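MucR Phosphodiesterase (Pseudomonas aeruginosa, PDB 5M1T) is an EAL-domain protein of the phosphodiesterase type that binds magnesium ions and holds the ligand C2E beside them. Local coordinates at residues A[117-130]-A[150-162]. Residues are numbered along the deposited sequence; the frame is centred on the assembly and turned at random.
Sequences ADWNIAVNLSALQF and PSHLILEVTESTA. With MG (magnesium ion), chain D; C2E (9,9'-[(2R,3R,3aS,5S,7aR,9R,10R,10aS,12S,14aR)-3,5,10,12-tetrahydroxy-5,12-dioxidooctahydro-2H,7H-difuro[3,2-d:3',2'-j][1,3,7,9,2,8]tetraoxadiphosphacyclododecine-2,9-diyl]bis(2-amino-1,9-dihydro-6H-purin-6-one)), chain C.
With CG set anti to the carbonyl carbon in both residues (chi1 -70° in Asn124, -60° in Glu156), the side chains of Asn124 and Glu156 rise from the same face of two adjacent parallel strands and converge on one magnesium ion. Asn124 OD1 lies 2.2 Å from the metal, and Glu156 OE1, at the end of an extended chain, lies 2.1 Å from it. The two oxygens are neighbours in the coordination shell, which also takes in C2E O2P, a water, Glu65 and Asp186. The second carboxylate oxygen, Glu156 OE2, turns back over Ala122 CB at 3.3 Å and is salt-bridged to Lys207, which probably helps fix the rotation of the carboxylate. These strands, 120-124 and 153-158, are neighbours in the TIM-like barrel of EAL domains, linked through helices 127-131 and 135-145, and the metal site sits at their C-terminal ends. Between them the backbone bonds alternate in parallel fashion, from Ile121 N to His152 O through to Leu125 N to Glu156 O. On the face away from the metal, Val123 CG2 meets Leu153 CD1 at 4.0 Å, while helices 93-113 and 135-145 pack against this side. Past the metal site, Val157 CG1, near the end of strand 153-158, sits over one face of the Phe130 ring, 4.0 Å from its centroid, in a CH-pi contact; Thr161 CG2 approaches Phe130 CD2 to 3.5 Å. A water joins Leu125 O, Thr158 N and Thr161 OG1. Ser126 and Gln129 form a capping box, and Gln129 OE1 accepts from both Ser126 N and C2E N21, the latter at 2.9 Å.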
loop_
_atom_site.group_PDB
_atom_site.type_symbol
_atom_site.label_atom_id
_atom_site.label_comp_id
_atom_site.label_asym_id
_atom_site.label_seq_id
_atom_site.Cartn_x
_atom_site.Cartn_y
_atom_site.Cartn_z
ATOM N N ALA A 117 -24.119 15.770 -16.053
ATOM C CA ALA A 117 -23.196 15.013 -16.907
ATOM C C ALA A 117 -21.732 15.417 -16.863
ATOM O O ALA A 117 -20.854 14.625 -17.247
ATOM C CB ALA A 117 -23.675 15.127 -18.350
ATOM N N ASP A 118 -21.454 16.643 -16.455
ATOM C CA ASP A 118 -20.076 17.106 -16.490
ATOM C C ASP A 118 -19.509 17.266 -15.083
ATOM O O ASP A 118 -18.631 18.097 -14.861
ATOM C CB ASP A 118 -19.967 18.410 -17.297
ATOM C CG ASP A 118 -20.418 18.236 -18.775
ATOM O OD1 ASP A 118 -20.642 17.081 -19.238
ATOM O OD2 ASP A 118 -20.553 19.263 -19.487
ATOM N N TRP A 119 -20.040 16.500 -14.130
ATOM C CA TRP A 119 -19.459 16.441 -12.787
ATOM C C TRP A 119 -18.679 15.163 -12.565
ATOM O O TRP A 119 -19.055 14.109 -13.012
ATOM C CB TRP A 119 -20.513 16.513 -11.697
ATOM C CG TRP A 119 -21.226 17.811 -11.591
ATOM C CD1 TRP A 119 -21.076 18.885 -12.387
ATOM C CD2 TRP A 119 -22.268 18.140 -10.661
ATOM N NE1 TRP A 119 -21.923 19.877 -12.007
ATOM C CE2 TRP A 119 -22.670 19.448 -10.946
ATOM C CE3 TRP A 119 -22.917 17.434 -9.636
ATOM C CZ2 TRP A 119 -23.673 20.091 -10.243
ATOM C CZ3 TRP A 119 -23.910 18.066 -8.920
ATOM C CH2 TRP A 119 -24.286 19.391 -9.235
ATOM N N ASN A 120 -17.569 15.310 -11.867
ATOM C CA ASN A 120 -16.815 14.210 -11.320
ATOM C C ASN A 120 -16.772 14.274 -9.797
ATOM O O ASN A 120 -17.087 15.301 -9.198
ATOM C CB ASN A 120 -15.400 14.256 -11.882
ATOM C CG ASN A 120 -15.381 14.044 -13.373
ATOM O OD1 ASN A 120 -16.210 13.274 -13.935
ATOM N ND2 ASN A 120 -14.448 14.733 -14.055
ATOM N N ILE A 121 -16.388 13.170 -9.157
ATOM C CA ILE A 121 -16.237 13.207 -7.726
ATOM C C ILE A 121 -14.837 12.771 -7.327
ATOM O O ILE A 121 -14.323 11.756 -7.795
ATOM C CB ILE A 121 -17.298 12.391 -6.962
ATOM C CG1 ILE A 121 -17.142 12.617 -5.442
ATOM C CG2 ILE A 121 -17.174 10.898 -7.245
ATOM C CD1 ILE A 121 -18.453 12.491 -4.710
ATOM N N ALA A 122 -14.245 13.546 -6.434
ATOM C CA ALA A 122 -12.893 13.290 -5.968
ATOM C C ALA A 122 -12.889 12.741 -4.538
ATOM O O ALA A 122 -13.508 13.295 -3.649
ATOM C CB ALA A 122 -12.097 14.581 -6.025
ATOM N N VAL A 123 -12.193 11.637 -4.335
ATOM C CA VAL A 123 -12.127 10.981 -3.017
ATOM C C VAL A 123 -10.673 10.936 -2.542
ATOM O O VAL A 123 -9.774 10.585 -3.301
ATOM C CB VAL A 123 -12.679 9.539 -3.083
ATOM C CG1 VAL A 123 -12.414 8.782 -1.780
ATOM C CG2 VAL A 123 -14.170 9.572 -3.413
ATOM N N ASN A 124 -10.441 11.282 -1.299
ATOM C CA ASN A 124 -9.086 11.291 -0.776
ATOM C C ASN A 124 -8.601 9.922 -0.363
ATOM O O ASN A 124 -9.370 9.142 0.216
ATOM C CB ASN A 124 -9.014 12.228 0.413
ATOM C CG ASN A 124 -9.153 13.682 -0.003
ATOM O OD1 ASN A 124 -8.243 14.244 -0.607
ATOM N ND2 ASN A 124 -10.288 14.277 0.272
ATOM N N LEU A 125 -7.307 9.645 -0.627
ATOM C CA LEU A 125 -6.649 8.423 -0.133
ATOM C C LEU A 125 -5.466 8.755 0.783
ATOM O O LEU A 125 -4.547 9.455 0.403
ATOM C CB LEU A 125 -6.164 7.566 -1.298
ATOM C CG LEU A 125 -7.218 7.107 -2.332
ATOM C CD1 LEU A 125 -6.588 6.333 -3.465
ATOM C CD2 LEU A 125 -8.243 6.229 -1.669
ATOM N N SER A 126 -5.517 8.237 2.007
ATOM C CA SER A 126 -4.406 8.321 2.949
ATOM C C SER A 126 -3.264 7.447 2.439
ATOM O O SER A 126 -3.433 6.682 1.485
ATOM C CB SER A 126 -4.823 7.822 4.318
ATOM O OG SER A 126 -4.901 6.410 4.279
ATOM N N ALA A 127 -2.115 7.560 3.096
ATOM C CA ALA A 127 -0.957 6.755 2.756
ATOM C C ALA A 127 -1.237 5.246 2.918
ATOM O O ALA A 127 -0.800 4.430 2.114
ATOM C CB ALA A 127 0.228 7.188 3.613
ATOM N N LEU A 128 -1.976 4.871 3.946
ATOM C CA LEU A 128 -2.273 3.461 4.177
ATOM C C LEU A 128 -3.266 2.940 3.113
ATOM O O LEU A 128 -3.112 1.847 2.589
ATOM C CB LEU A 128 -2.825 3.258 5.598
ATOM C CG LEU A 128 -2.980 1.822 6.122
ATOM C CD1 LEU A 128 -3.119 1.855 7.625
ATOM C CD2 LEU A 128 -4.201 1.096 5.602
ATOM N N GLN A 129 -4.273 3.733 2.773
ATOM C CA GLN A 129 -5.224 3.323 1.743
ATOM C C GLN A 129 -4.515 3.181 0.402
ATOM O O GLN A 129 -4.809 2.278 -0.371
ATOM C CB GLN A 129 -6.343 4.353 1.610
ATOM C CG GLN A 129 -7.217 4.491 2.833
ATOM C CD GLN A 129 -8.134 5.692 2.724
ATOM O OE1 GLN A 129 -7.682 6.847 2.711
ATOM N NE2 GLN A 129 -9.449 5.427 2.648
ATOM N N PHE A 130 -3.596 4.101 0.105
ATOM C CA PHE A 130 -2.901 4.086 -1.183
ATOM C C PHE A 130 -2.032 2.827 -1.323
ATOM O O PHE A 130 -1.899 2.274 -2.426
ATOM C CB PHE A 130 -2.058 5.338 -1.361
ATOM C CG PHE A 130 -1.370 5.416 -2.700
ATOM C CD1 PHE A 130 -2.112 5.527 -3.853
ATOM C CD2 PHE A 130 0.007 5.401 -2.802
ATOM C CE1 PHE A 130 -1.509 5.577 -5.089
ATOM C CE2 PHE A 130 0.630 5.464 -4.042
ATOM C CZ PHE A 130 -0.142 5.547 -5.197
ATOM N N PRO A 150 -15.825 4.927 -14.818
ATOM C CA PRO A 150 -14.639 5.233 -14.024
ATOM C C PRO A 150 -14.131 6.652 -14.216
ATOM O O PRO A 150 -13.523 7.171 -13.318
ATOM C CB PRO A 150 -13.619 4.219 -14.520
ATOM C CG PRO A 150 -14.439 3.085 -15.042
ATOM C CD PRO A 150 -15.552 3.817 -15.746
ATOM N N SER A 151 -14.426 7.272 -15.355
ATOM C CA SER A 151 -14.010 8.639 -15.627
ATOM C C SER A 151 -14.700 9.669 -14.721
ATOM O O SER A 151 -14.243 10.802 -14.646
ATOM C CB SER A 151 -14.248 9.012 -17.096
ATOM O OG SER A 151 -15.609 8.780 -17.475
ATOM N N HIS A 152 -15.764 9.280 -14.011
ATOM C CA HIS A 152 -16.446 10.217 -13.112
ATOM C C HIS A 152 -15.934 10.184 -11.669
ATOM O O HIS A 152 -16.455 10.892 -10.797
ATOM C CB HIS A 152 -17.938 9.986 -13.167
ATOM C CG HIS A 152 -18.557 10.466 -14.442
ATOM N ND1 HIS A 152 -18.487 11.784 -14.847
ATOM C CD2 HIS A 152 -19.225 9.811 -15.414
ATOM C CE1 HIS A 152 -19.085 11.921 -16.016
ATOM N NE2 HIS A 152 -19.545 10.739 -16.380
ATOM N N LEU A 153 -14.893 9.390 -11.433
ATOM C CA LEU A 153 -14.257 9.284 -10.144
ATOM C C LEU A 153 -12.822 9.811 -10.225
ATOM O O LEU A 153 -12.082 9.484 -11.149
ATOM C CB LEU A 153 -14.231 7.843 -9.691
ATOM C CG LEU A 153 -13.457 7.576 -8.397
ATOM C CD1 LEU A 153 -14.154 8.174 -7.181
ATOM C CD2 LEU A 153 -13.288 6.084 -8.222
ATOM N N ILE A 154 -12.434 10.613 -9.244
ATOM C CA ILE A 154 -11.081 11.137 -9.158
ATOM C C ILE A 154 -10.531 10.672 -7.826
ATOM O O ILE A 154 -11.233 10.738 -6.797
ATOM C CB ILE A 154 -11.060 12.691 -9.222
ATOM C CG1 ILE A 154 -11.310 13.168 -10.646
ATOM C CG2 ILE A 154 -9.740 13.265 -8.695
ATOM C CD1 ILE A 154 -11.595 14.663 -10.771
ATOM N N LEU A 155 -9.306 10.158 -7.827
ATOM C CA LEU A 155 -8.677 9.756 -6.605
ATOM C C LEU A 155 -7.500 10.703 -6.329
ATOM O O LEU A 155 -6.634 10.929 -7.214
ATOM C CB LEU A 155 -8.243 8.316 -6.694
ATOM C CG LEU A 155 -9.398 7.311 -6.737
ATOM C CD1 LEU A 155 -8.884 5.940 -7.097
ATOM C CD2 LEU A 155 -10.174 7.212 -5.425
ATOM N N GLU A 156 -7.499 11.273 -5.115
ATOM C CA GLU A 156 -6.462 12.211 -4.686
ATOM C C GLU A 156 -5.435 11.573 -3.713
ATOM O O GLU A 156 -5.794 11.119 -2.638
ATOM C CB GLU A 156 -7.113 13.431 -4.021
ATOM C CG GLU A 156 -8.078 14.214 -4.920
ATOM C CD GLU A 156 -8.546 15.545 -4.328
ATOM O OE1 GLU A 156 -8.073 15.924 -3.219
ATOM O OE2 GLU A 156 -9.394 16.215 -4.993
ATOM N N VAL A 157 -4.176 11.555 -4.113
ATOM C CA VAL A 157 -3.086 11.076 -3.288
ATOM C C VAL A 157 -2.143 12.265 -3.106
ATOM O O VAL A 157 -1.926 13.069 -4.041
ATOM C CB VAL A 157 -2.341 9.909 -3.976
ATOM C CG1 VAL A 157 -1.290 9.316 -3.065
ATOM C CG2 VAL A 157 -3.317 8.802 -4.331
ATOM N N THR A 158 -1.617 12.440 -1.909
ATOM C CA THR A 158 -0.813 13.635 -1.667
ATOM C C THR A 158 0.539 13.497 -2.379
ATOM O O THR A 158 0.985 12.382 -2.705
ATOM C CB THR A 158 -0.579 13.935 -0.155
ATOM O OG1 THR A 158 0.136 12.844 0.461
ATOM C CG2 THR A 158 -1.922 14.235 0.581
ATOM N N GLU A 159 1.180 14.636 -2.612
ATOM C CA GLU A 159 2.538 14.674 -3.120
ATOM C C GLU A 159 3.464 13.730 -2.326
ATOM O O GLU A 159 4.198 12.949 -2.901
ATOM C CB GLU A 159 3.061 16.123 -3.073
ATOM C CG GLU A 159 4.327 16.346 -3.905
ATOM C CD GLU A 159 4.853 17.762 -3.791
ATOM O OE1 GLU A 159 4.232 18.549 -3.028
ATOM O OE2 GLU A 159 5.884 18.083 -4.452
ATOM N N SER A 160 3.402 13.802 -1.005
ATOM C CA SER A 160 4.290 13.010 -0.142
ATOM C C SER A 160 4.032 11.554 -0.359
ATOM O O SER A 160 4.965 10.783 -0.499
ATOM C CB SER A 160 4.017 13.276 1.342
ATOM O OG SER A 160 3.962 14.662 1.586
ATOM N N THR A 161 2.745 11.196 -0.383
ATOM C CA THR A 161 2.338 9.800 -0.472
ATOM C C THR A 161 2.852 9.246 -1.769
ATOM O O THR A 161 3.415 8.150 -1.791
ATOM C CB THR A 161 0.807 9.656 -0.334
ATOM O OG1 THR A 161 0.452 9.926 1.020
ATOM C CG2 THR A 161 0.317 8.235 -0.697
ATOM N N ALA A 162 2.690 10.009 -2.849
ATOM C CA ALA A 162 3.023 9.508 -4.176
ATOM C C ALA A 162 4.523 9.394 -4.334
ATOM O O ALA A 162 5.008 8.464 -4.954
ATOM C CB ALA A 162 2.453 10.421 -5.266
HETATM MG MG MG D . -7.992 16.401 -1.157
HETATM P P1 C2E C . -7.688 18.101 1.760
HETATM O O2P C2E C . -7.682 16.907 0.845
HETATM O O1P C2E C . -6.638 19.150 1.460
HETATM O "O5'" C2E C . -9.144 18.747 1.679
HETATM C "C5'" C2E C . -9.314 20.145 1.605
HETATM C "C4'" C2E C . -9.488 20.747 2.980
HETATM O "O4'" C2E C . -9.460 22.181 2.852
HETATM C "C3'" C2E C . -10.830 20.402 3.603
HETATM O "O3'" C2E C . -10.673 20.334 5.019
HETATM C "C2'" C2E C . -11.708 21.587 3.263
HETATM O "O2'" C2E C . -12.785 21.773 4.181
HETATM C "C1'" C2E C . -10.680 22.703 3.382
HETATM N N9 C2E C . -11.029 23.916 2.644
HETATM C C8 C2E C . -11.559 23.992 1.413
HETATM N N7 C2E C . -11.733 25.285 1.061
HETATM C C5 C2E C . -11.295 26.044 2.075
HETATM C C6 C2E C . -11.191 27.481 2.350
HETATM O O6 C2E C . -11.561 28.311 1.489
HETATM N N1 C2E C . -10.682 27.847 3.537
HETATM C C2 C2E C . -10.279 26.948 4.464
HETATM N N2 C2E C . -9.780 27.377 5.646
HETATM N N3 C2E C . -10.338 25.619 4.270
HETATM C C4 C2E C . -10.836 25.132 3.118
HETATM P P11 C2E C . -11.294 19.108 5.854
HETATM O O21 C2E C . -12.679 18.805 5.306
HETATM O O11 C2E C . -11.377 19.501 7.290
HETATM O O5A C2E C . -10.337 17.850 5.614
HETATM C C5A C2E C . -8.966 17.946 6.012
HETATM C C4A C2E C . -8.181 16.798 5.416
HETATM O O4A C2E C . -8.726 15.548 5.825
HETATM C C3A C2E C . -8.271 16.744 3.913
HETATM O O3A C2E C . -7.392 17.657 3.281
HETATM C C2A C2E C . -7.928 15.307 3.616
HETATM O O2A C2E C . -6.526 15.086 3.658
HETATM C C1A C2E C . -8.544 14.581 4.786
HETATM N N91 C2E C . -9.839 13.958 4.385
HETATM C C81 C2E C . -11.067 14.514 4.338
HETATM N N71 C2E C . -11.996 13.599 3.952
HETATM C C51 C2E C . -11.338 12.443 3.751
HETATM C C61 C2E C . -11.688 11.076 3.329
HETATM O O61 C2E C . -12.871 10.787 3.043
HETATM N N11 C2E C . -10.699 10.169 3.250
HETATM C C21 C2E C . -9.417 10.483 3.538
HETATM N N21 C2E C . -8.468 9.536 3.442
HETATM N N31 C2E C . -9.017 11.712 3.930
HETATM C C41 C2E C . -9.929 12.695 4.034
HETATM O O HOH W 1 -5.462 12.875 -0.515
HETATM O O HOH W 2 -2.134 10.590 0.521
HETATM O O HOH W 3 -8.247 18.523 -1.504
#